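Local coordinates for (S)-imine reductase (Streptomyces sp. GF3546, PDB 4OQY), which probably reduces imines to amines with S selectivity, binding NADPH through a Rossmann-type domain, at residues V119-P122 against P123-G127. Residues are numbered along the deposited sequence; the frame is centred on the assembly and turned at random.
Sequences VQVP and PPLIG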
ATOM      1  N   VAL B 119       1.197  -8.927 -17.634  1.00 22.73           N
ATOM      2  CA  VAL B 119       2.343  -8.002 -17.754  1.00 23.46           C
ATOM      3  C   VAL B 119       2.408  -7.185 -16.474  1.00 23.74           C
ATOM      4  O   VAL B 119       1.396  -6.660 -16.019  1.00 23.97           O
ATOM      5  CB  VAL B 119       2.229  -7.101 -19.005  1.00 23.53           C
ATOM      6  CG1 VAL B 119       3.404  -6.122 -19.092  1.00 24.19           C
ATOM      7  CG2 VAL B 119       2.162  -7.970 -20.261  1.00 23.53           C
ATOM      8  N   GLN B 120       3.581  -7.116 -15.863  1.00 24.50           N
ATOM      9  CA  GLN B 120       3.685  -6.525 -14.535  1.00 24.91           C
ATOM     10  C   GLN B 120       4.027  -5.051 -14.546  1.00 25.43           C
ATOM     11  O   GLN B 120       4.056  -4.434 -13.477  1.00 25.52           O
ATOM     12  CB  GLN B 120       4.736  -7.255 -13.707  1.00 25.28           C
ATOM     13  CG  GLN B 120       4.395  -8.703 -13.444  1.00 25.12           C
ATOM     14  CD  GLN B 120       5.610  -9.489 -13.056  1.00 25.85           C
ATOM     15  OE1 GLN B 120       6.542  -8.946 -12.454  1.00 26.63           O
ATOM     16  NE2 GLN B 120       5.629 -10.765 -13.401  1.00 25.88           N
ATOM     17  N   VAL B 121       4.272  -4.500 -15.734  1.00 25.56           N
ATOM     18  CA  VAL B 121       4.804  -3.170 -15.884  1.00 26.08           C
ATOM     19  C   VAL B 121       4.015  -2.365 -16.906  1.00 26.28           C
ATOM     20  O   VAL B 121       3.418  -2.923 -17.812  1.00 25.75           O
ATOM     21  CB  VAL B 121       6.269  -3.210 -16.365  1.00 26.29           C
ATOM     22  CG1 VAL B 121       7.167  -3.869 -15.328  1.00 26.61           C
ATOM     23  CG2 VAL B 121       6.385  -3.933 -17.701  1.00 26.23           C
ATOM     24  N   PRO B 122       4.060  -1.027 -16.789  1.00 27.07           N
ATOM     25  CA  PRO B 122       3.497  -0.165 -17.830  1.00 27.20           C
ATOM     26  C   PRO B 122       4.377  -0.114 -19.106  1.00 27.65           C
ATOM     27  O   PRO B 122       5.565  -0.501 -19.086  1.00 27.65           O
ATOM     28  CB  PRO B 122       3.471   1.208 -17.147  1.00 27.54           C
ATOM     29  CG  PRO B 122       4.671   1.170 -16.274  1.00 28.01           C
ATOM     30  CD  PRO B 122       4.703  -0.236 -15.724  1.00 27.47           C
ATOM     31  N   PRO B 123       3.804   0.383 -20.212  1.00 27.67           N
ATOM     32  CA  PRO B 123       4.479   0.313 -21.503  1.00 27.96           C
ATOM     33  C   PRO B 123       5.921   0.816 -21.579  1.00 28.47           C
ATOM     34  O   PRO B 123       6.715   0.179 -22.255  1.00 29.19           O
ATOM     35  CB  PRO B 123       3.582   1.149 -22.408  1.00 27.97           C
ATOM     36  CG  PRO B 123       2.234   0.972 -21.820  1.00 27.53           C
ATOM     37  CD  PRO B 123       2.453   0.963 -20.342  1.00 27.48           C
ATOM     38  N   PRO B 124       6.276   1.923 -20.888  1.00 28.72           N
ATOM     39  CA  PRO B 124       7.677   2.342 -21.045  1.00 29.28           C
ATOM     40  C   PRO B 124       8.714   1.372 -20.478  1.00 29.08           C
ATOM     41  O   PRO B 124       9.897   1.555 -20.748  1.00 29.28           O
ATOM     42  CB  PRO B 124       7.753   3.697 -20.322  1.00 29.78           C
ATOM     43  CG  PRO B 124       6.479   3.875 -19.589  1.00 29.48           C
ATOM     44  CD  PRO B 124       5.469   2.929 -20.172  1.00 28.77           C
ATOM     45  N   LEU B 125       8.293   0.356 -19.713  1.00 28.28           N
ATOM     46  CA  LEU B 125       9.241  -0.619 -19.162  1.00 28.42           C
ATOM     47  C   LEU B 125       9.352  -1.905 -19.963  1.00 28.10           C
ATOM     48  O   LEU B 125      10.216  -2.749 -19.671  1.00 28.30           O
ATOM     49  CB  LEU B 125       8.942  -0.925 -17.689  1.00 28.41           C
ATOM     50  CG  LEU B 125       9.114   0.245 -16.708  1.00 28.68           C
ATOM     51  CD1 LEU B 125       9.058  -0.285 -15.288  1.00 28.59           C
ATOM     52  CD2 LEU B 125      10.418   1.004 -16.920  1.00 29.66           C
ATOM     53  N   ILE B 126       8.546  -2.028 -21.009  1.00 27.75           N
ATOM     54  CA  ILE B 126       8.674  -3.147 -21.930  1.00 27.89           C
ATOM     55  C   ILE B 126      10.072  -3.069 -22.530  1.00 29.15           C
ATOM     56  O   ILE B 126      10.526  -1.996 -22.887  1.00 29.50           O
ATOM     57  CB  ILE B 126       7.615  -3.077 -23.037  1.00 27.29           C
ATOM     58  CG1 ILE B 126       6.221  -3.291 -22.439  1.00 26.63           C
ATOM     59  CG2 ILE B 126       7.872  -4.107 -24.130  1.00 27.21           C
ATOM     60  CD1 ILE B 126       6.005  -4.658 -21.819  1.00 26.18           C
ATOM     61  N   GLY B 127      10.755  -4.202 -22.631  1.00 30.03           N
ATOM     62  CA  GLY B 127      12.109  -4.220 -23.190  1.00 31.63           C
ATOM     63  C   GLY B 127      13.208  -3.836 -22.213  1.00 33.25           C
ATOM     64  O   GLY B 127      14.370  -3.782 -22.594  1.00 34.29           O
TER
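Val121 packs against Leu125, four residues on, and the two side chains cross at about a right angle. Val121 CB sits 3.8 Å from Leu125 CB. Both valine methyls take part. Val121 CG1 lies beside Leu125 CD1 at 4.1 Å. CG2, held between the backbone N and the carbonyl carbon, touches Leu125 CB and then Ile126 CD1. That last methyl is shared: the side chain of Ile126 reaches back with its tip, and CD1 also meets Val119 CG1 at 4.0 Å. Val119 presents this branch because CG1 is anti to its backbone N (chi1 178°). An alanine in place of Val121 would keep the CB contact but probably cost Leu125 CD1 its CG1 neighbour and Ile126 CD1 its CG2 neighbour, leaving the leucine freer to turn.

The backbone brings these groups together through a short 3-10 turn, residues 123-125, in the loop that joins strands 113-119 and 132-136 of the Rossmann-type domain. Leu125 N donates to Pro122 O at 2.9 Å. The N-H points nearly straight at the oxygen (162°), but the donor is tilted 30° from the carbonyl plane. Ile126 N bonds to Pro123 O in the next step of the turn. Pro123 and Pro124 have no N-H to donate. Pro122 CB and Pro123 CD are 3.4 Å apart, a closeness that largely follows from the peptide link between the two prolines. Pro123 and Ile126 both rest against Met14 of helix 13-24, a residue that binds NADPH. The OG of Ser131 makes a hydrogen bond with Leu125 O, tying the turn to the later part of the loop.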